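Local coordinates for COBE (Pseudomonas aeruginosa, PDB 2W6K), which takes part in cobalamin (vitamin B12) biosynthesis and is related to the C-terminal region of CbiG, though its precise role in the pathway is unclear, at residues L11-I16 against L108-R113; H38-A43 against D120-K125. All blocks are in the same frame, centred on the assembly; numbering follows the deposited sequence.

Contact 1: residues L11-I16 against L108-R113; sequences LLIAGI and LALAER
Leu11 and Ile13 close on Ala111 in a helix-on-sheet contact of this alpha/beta fold: helix 102-115 lies on one face of a mixed five-stranded sheet whose central strand, 12-18, carries Ile13. The packing is tightest round Ala111, where the alpha carbons of Ile13 and Ala111 are 6.0 Å apart. With so small a side chain at this point of the helix, two branched side chains can reach its backbone. Leu11 CD1 comes to 3.6 Å from Ala111 CA, while Ile13 CG1 touches the methyl group of the same residue, 3.7 Å from Ala111 CB. With CG1 beside the backbone N (chi1 -59°) and CG2 anti to it, Ile13 packs CG1 on Ala111, while CG2 and the CD1 end of the other branch both meet Leu110 CD2. That second meeting is looser, Ile13 CG2 to Leu110 CD2 being 4.0 Å, and the two side chains cross at about a right angle. Leu110 goes on to Ala47 and Ala49 of strand 47-51, so the helix spans two neighbouring strands. Leu12 and Ala14 point to the other face of the sheet, where helix 24-37 packs. No hydrogen bond joins the two segments; the interface is wholly apolar. Polar groups lie away from the strand: Glu112, partly exposed, forms a salt bridge with Arg85, and the exposed Arg113 folds back along its own helix. Arg113 NH2 donates to Ala109 O at 3.0 Å, reaching that oxygen from the face opposite to Arg113 N.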
loop_
_atom_site.group_PDB
_atom_site.type_symbol
_atom_site.label_atom_id
_atom_site.label_comp_id
_atom_site.label_asym_id
_atom_site.label_seq_id
_atom_site.Cartn_x
_atom_site.Cartn_y
_atom_site.Cartn_z
ATOM N N LEU A 11 -8.186 -9.357 -2.315
ATOM C CA LEU A 11 -7.417 -8.226 -2.778
ATOM C C LEU A 11 -6.097 -8.038 -2.064
ATOM O O LEU A 11 -5.960 -8.315 -0.873
ATOM C CB LEU A 11 -8.231 -6.943 -2.848
ATOM C CG LEU A 11 -8.951 -6.257 -1.727
ATOM C CD1 LEU A 11 -8.041 -5.249 -1.073
ATOM C CD2 LEU A 11 -10.129 -5.568 -2.373
ATOM N N LEU A 12 -5.127 -7.568 -2.830
ATOM C CA LEU A 12 -3.790 -7.376 -2.317
ATOM C C LEU A 12 -3.367 -5.982 -2.748
ATOM O O LEU A 12 -3.356 -5.667 -3.956
ATOM C CB LEU A 12 -2.872 -8.406 -2.942
ATOM C CG LEU A 12 -1.398 -8.257 -2.543
ATOM C CD1 LEU A 12 -1.179 -8.526 -1.045
ATOM C CD2 LEU A 12 -0.575 -9.204 -3.424
ATOM N N ILE A 13 -3.020 -5.158 -1.762
ATOM C CA ILE A 13 -2.689 -3.761 -2.003
ATOM C C ILE A 13 -1.259 -3.494 -1.584
ATOM O O ILE A 13 -0.857 -3.940 -0.519
ATOM C CB ILE A 13 -3.581 -2.829 -1.178
ATOM C CG1 ILE A 13 -5.084 -3.040 -1.495
ATOM C CG2 ILE A 13 -3.194 -1.355 -1.373
ATOM C CD1 ILE A 13 -5.435 -2.808 -2.963
ATOM N N ALA A 14 -0.533 -2.731 -2.391
ATOM C CA ALA A 14 0.818 -2.295 -1.967
ATOM C C ALA A 14 0.776 -0.813 -1.658
ATOM O O ALA A 14 0.430 -0.039 -2.540
ATOM C CB ALA A 14 1.829 -2.555 -3.054
ATOM N N GLY A 15 1.161 -0.425 -0.431
ATOM C CA GLY A 15 1.259 0.973 -0.043
ATOM C C GLY A 15 2.704 1.406 -0.197
ATOM O O GLY A 15 3.627 0.619 0.078
ATOM N N ILE A 16 2.915 2.622 -0.691
ATOM C CA ILE A 16 4.283 3.062 -1.015
ATOM C C ILE A 16 4.501 4.477 -0.508
ATOM O O ILE A 16 3.661 5.341 -0.727
ATOM C CB ILE A 16 4.528 3.049 -2.556
ATOM C CG1 ILE A 16 4.341 1.632 -3.113
ATOM C CG2 ILE A 16 5.968 3.626 -2.879
ATOM C CD1 ILE A 16 4.571 1.457 -4.658
ATOM N N LEU A 108 -3.484 -0.337 4.181
ATOM C CA LEU A 108 -4.657 -0.697 4.943
ATOM C C LEU A 108 -5.876 0.089 4.452
ATOM O O LEU A 108 -6.943 -0.500 4.220
ATOM C CB LEU A 108 -4.408 -0.422 6.423
ATOM C CG LEU A 108 -3.503 -1.426 7.131
ATOM C CD1 LEU A 108 -3.151 -0.867 8.501
ATOM C CD2 LEU A 108 -4.224 -2.784 7.231
ATOM N N ALA A 109 -5.718 1.408 4.324
ATOM C CA ALA A 109 -6.822 2.317 3.939
ATOM C C ALA A 109 -7.456 1.949 2.622
ATOM O O ALA A 109 -8.688 1.816 2.542
ATOM C CB ALA A 109 -6.359 3.781 3.944
ATOM N N LEU A 110 -6.636 1.735 1.594
ATOM C CA LEU A 110 -7.158 1.398 0.290
ATOM C C LEU A 110 -7.792 0.005 0.303
ATOM O O LEU A 110 -8.847 -0.198 -0.307
ATOM C CB LEU A 110 -6.077 1.500 -0.795
ATOM C CG LEU A 110 -6.589 1.291 -2.219
ATOM C CD1 LEU A 110 -7.658 2.377 -2.571
ATOM C CD2 LEU A 110 -5.466 1.318 -3.224
ATOM N N ALA A 111 -7.164 -0.956 0.976
ATOM C CA ALA A 111 -7.714 -2.322 0.984
ATOM C C ALA A 111 -9.124 -2.317 1.569
ATOM O O ALA A 111 -10.031 -2.953 1.023
ATOM C CB ALA A 111 -6.819 -3.269 1.773
ATOM N N GLU A 112 -9.306 -1.568 2.646
ATOM C CA GLU A 112 -10.620 -1.537 3.338
ATOM C C GLU A 112 -11.671 -0.809 2.528
ATOM O O GLU A 112 -12.846 -1.191 2.570
ATOM C CB GLU A 112 -10.498 -0.953 4.751
ATOM C CG GLU A 112 -9.633 -1.823 5.648
ATOM C CD GLU A 112 -9.785 -1.536 7.132
ATOM O OE1 GLU A 112 -10.257 -0.438 7.475
ATOM O OE2 GLU A 112 -9.385 -2.419 7.930
ATOM N N ARG A 113 -11.265 0.239 1.801
ATOM C CA ARG A 113 -12.174 0.983 0.921
ATOM C C ARG A 113 -12.643 0.242 -0.305
ATOM O O ARG A 113 -13.835 0.330 -0.653
ATOM C CB ARG A 113 -11.576 2.338 0.516
ATOM C CG ARG A 113 -11.741 3.284 1.627
ATOM C CD ARG A 113 -10.818 4.458 1.651
ATOM N NE ARG A 113 -11.198 5.201 2.839
ATOM C CZ ARG A 113 -10.904 4.837 4.084
ATOM N NH1 ARG A 113 -11.344 5.571 5.091
ATOM N NH2 ARG A 113 -10.171 3.747 4.330
#

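Contact 2: residues H38-A43 against D120-K125; sequences HGRSLA and DLLGAK. With SO4 (sulfate ion), chain B.
Leu122 meets the His38 ring with CB and the Arg40 guanidinium with CD2, joining the Schellman motif that ends helix 24-37 to edge strand 119-127. Its CB makes a CH-pi contact over one face of the imidazole, 4.1 Å from the ring centroid of His38 and 17° off the normal. One methyl, Leu122 CD2, lies over the centre of the guanidinium, 4.0 Å from Arg40 CZ, and also meets the imidazole's stem, 3.9 Å from His38 CB. Gly123 CA approaches the ring obliquely, 4.1 Å from His38 NE2.

The next shell positions the two flat groups, the guanidinium more firmly than the ring. Gly39, with positive phi, is the C-prime residue and turns the chain so that Arg40 comes back beside His38. The Arg40 chain bends at chi2 (55°), which brings its guanidinium back to the His38 carbonyl: Arg40 NH2 donates to His38 O at 2.8 Å, in the planes of both groups. The imidazole has a weak hydrogen bond from ND1 to Thr34 O. Leu122 also rests on Leu135 of the adjoining strand 131-138 and, one strand further in, on Leu12.

Farther out along 120-125, the Lys125 side chain reaches a sulfate ion, probably from the crystallisation liquor, which Ser101 OG and the backbone N atoms of Val102 and Ala103 also bind. Its chain runs extended beyond CG, and Lys125 NZ donates to sulfate O3 at 2.9 Å.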
loop_
_atom_site.group_PDB
_atom_site.type_symbol
_atom_site.label_atom_id
_atom_site.label_comp_id
_atom_site.label_asym_id
_atom_site.label_seq_id
_atom_site.Cartn_x
_atom_site.Cartn_y
_atom_site.Cartn_z
ATOM N N HIS A 38 6.772 -12.380 0.825
ATOM C CA HIS A 38 5.470 -12.919 1.183
ATOM C C HIS A 38 4.870 -13.875 0.180
ATOM O O HIS A 38 3.676 -14.166 0.240
ATOM C CB HIS A 38 4.509 -11.784 1.518
ATOM C CG HIS A 38 4.912 -11.041 2.750
ATOM N ND1 HIS A 38 5.652 -9.881 2.713
ATOM C CD2 HIS A 38 4.744 -11.341 4.062
ATOM C CE1 HIS A 38 5.875 -9.464 3.950
ATOM N NE2 HIS A 38 5.348 -10.337 4.786
ATOM N N GLY A 39 5.695 -14.398 -0.721
ATOM C CA GLY A 39 5.239 -15.429 -1.664
ATOM C C GLY A 39 4.085 -14.968 -2.525
ATOM O O GLY A 39 3.242 -15.769 -2.960
ATOM N N ARG A 40 4.036 -13.654 -2.774
ATOM C CA ARG A 40 3.083 -13.058 -3.705
ATOM C C ARG A 40 3.751 -12.659 -5.024
ATOM O O ARG A 40 4.890 -12.244 -5.048
ATOM C CB ARG A 40 2.429 -11.816 -3.105
ATOM C CG ARG A 40 1.089 -12.045 -2.427
ATOM C CD ARG A 40 1.174 -13.066 -1.393
ATOM N NE ARG A 40 -0.071 -13.296 -0.660
ATOM C CZ ARG A 40 -0.107 -13.832 0.558
ATOM N NH1 ARG A 40 -1.272 -14.015 1.169
ATOM N NH2 ARG A 40 1.026 -14.166 1.177
ATOM N N SER A 41 3.025 -12.792 -6.115
ATOM C CA SER A 41 3.563 -12.397 -7.424
ATOM C C SER A 41 3.053 -10.999 -7.723
ATOM O O SER A 41 1.947 -10.630 -7.303
ATOM C CB SER A 41 3.047 -13.374 -8.482
ATOM O OG SER A 41 3.245 -12.923 -9.808
ATOM N N LEU A 42 3.815 -10.235 -8.496
ATOM C CA LEU A 42 3.317 -8.946 -8.990
ATOM C C LEU A 42 1.998 -9.099 -9.720
ATOM O O LEU A 42 1.191 -8.180 -9.733
ATOM C CB LEU A 42 4.304 -8.322 -9.972
ATOM C CG LEU A 42 5.508 -7.551 -9.475
ATOM C CD1 LEU A 42 6.433 -7.391 -10.694
ATOM C CD2 LEU A 42 5.145 -6.192 -8.880
ATOM N N ALA A 43 1.787 -10.251 -10.369
ATOM C CA ALA A 43 0.495 -10.535 -11.031
ATOM C C ALA A 43 -0.729 -10.476 -10.097
ATOM O O ALA A 43 -1.852 -10.211 -10.528
ATOM C CB ALA A 43 0.564 -11.897 -11.723
ATOM N N ASP A 120 -5.639 -6.471 6.841
ATOM C CA ASP A 120 -4.489 -6.710 7.715
ATOM C C ASP A 120 -3.218 -6.522 6.901
ATOM O O ASP A 120 -3.149 -6.888 5.716
ATOM C CB ASP A 120 -4.546 -8.141 8.287
ATOM C CG ASP A 120 -5.359 -8.248 9.576
ATOM O OD1 ASP A 120 -5.900 -7.237 10.080
ATOM O OD2 ASP A 120 -5.437 -9.376 10.104
ATOM N N LEU A 121 -2.185 -5.980 7.531
ATOM C CA LEU A 121 -0.897 -5.974 6.880
ATOM C C LEU A 121 -0.318 -7.370 6.878
ATOM O O LEU A 121 -0.465 -8.101 7.853
ATOM C CB LEU A 121 0.040 -5.051 7.638
ATOM C CG LEU A 121 -0.324 -3.563 7.545
ATOM C CD1 LEU A 121 0.306 -2.766 8.684
ATOM C CD2 LEU A 121 0.133 -3.038 6.194
ATOM N N LEU A 122 0.354 -7.726 5.792
ATOM C CA LEU A 122 1.037 -9.041 5.684
ATOM C C LEU A 122 2.247 -9.103 6.591
ATOM O O LEU A 122 2.673 -10.187 7.047
ATOM C CB LEU A 122 1.443 -9.274 4.229
ATOM C CG LEU A 122 0.318 -9.827 3.357
ATOM C CD1 LEU A 122 -0.768 -8.820 3.128
ATOM C CD2 LEU A 122 0.967 -10.249 2.060
ATOM N N GLY A 123 2.802 -7.930 6.886
ATOM C CA GLY A 123 3.996 -7.830 7.704
ATOM C C GLY A 123 4.403 -6.391 7.802
ATOM O O GLY A 123 3.817 -5.529 7.137
ATOM N N ALA A 124 5.427 -6.112 8.603
ATOM C CA ALA A 124 6.030 -4.799 8.624
ATOM C C ALA A 124 6.522 -4.372 7.228
ATOM O O ALA A 124 6.940 -5.203 6.415
ATOM C CB ALA A 124 7.202 -4.799 9.605
ATOM N N LYS A 125 6.500 -3.071 6.969
ATOM C CA LYS A 125 6.952 -2.547 5.670
ATOM C C LYS A 125 8.403 -2.920 5.434
ATOM O O LYS A 125 9.183 -3.074 6.396
ATOM C CB LYS A 125 6.816 -1.040 5.657
ATOM C CG LYS A 125 7.878 -0.361 6.490
ATOM C CD LYS A 125 7.539 1.080 6.758
ATOM C CE LYS A 125 8.682 1.720 7.492
ATOM N NZ LYS A 125 8.270 2.977 8.153
HETATM S S SO4 B . 6.762 5.331 5.173
HETATM O O1 SO4 B . 8.228 5.553 4.950
HETATM O O2 SO4 B . 6.128 6.599 5.503
HETATM O O3 SO4 B . 6.624 4.413 6.286
HETATM O O4 SO4 B . 6.200 4.789 3.970
#

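How the contacts relate
From the N terminus, strand 12-18 comes first and helix 24-37 leads to the loop at 38-43; much later come helix 102-115 and strand 119-127. Contact 1 closes a loop of 91 residues between 11-16 and 108-113, and contact 2 one of 76 between 38-43 and 120-125. Their segments alternate along the chain, so the two closures cross. Contact 1 ties the central strand to a helix, whereas contact 2 ties the end of helix 24-37 to an edge strand of the same sheet. Leu12 bridges them, its CD2 lying 3.4 Å from Arg40 CG; Leu108 CD2 also packs on Leu121 N, at 3.8 Å.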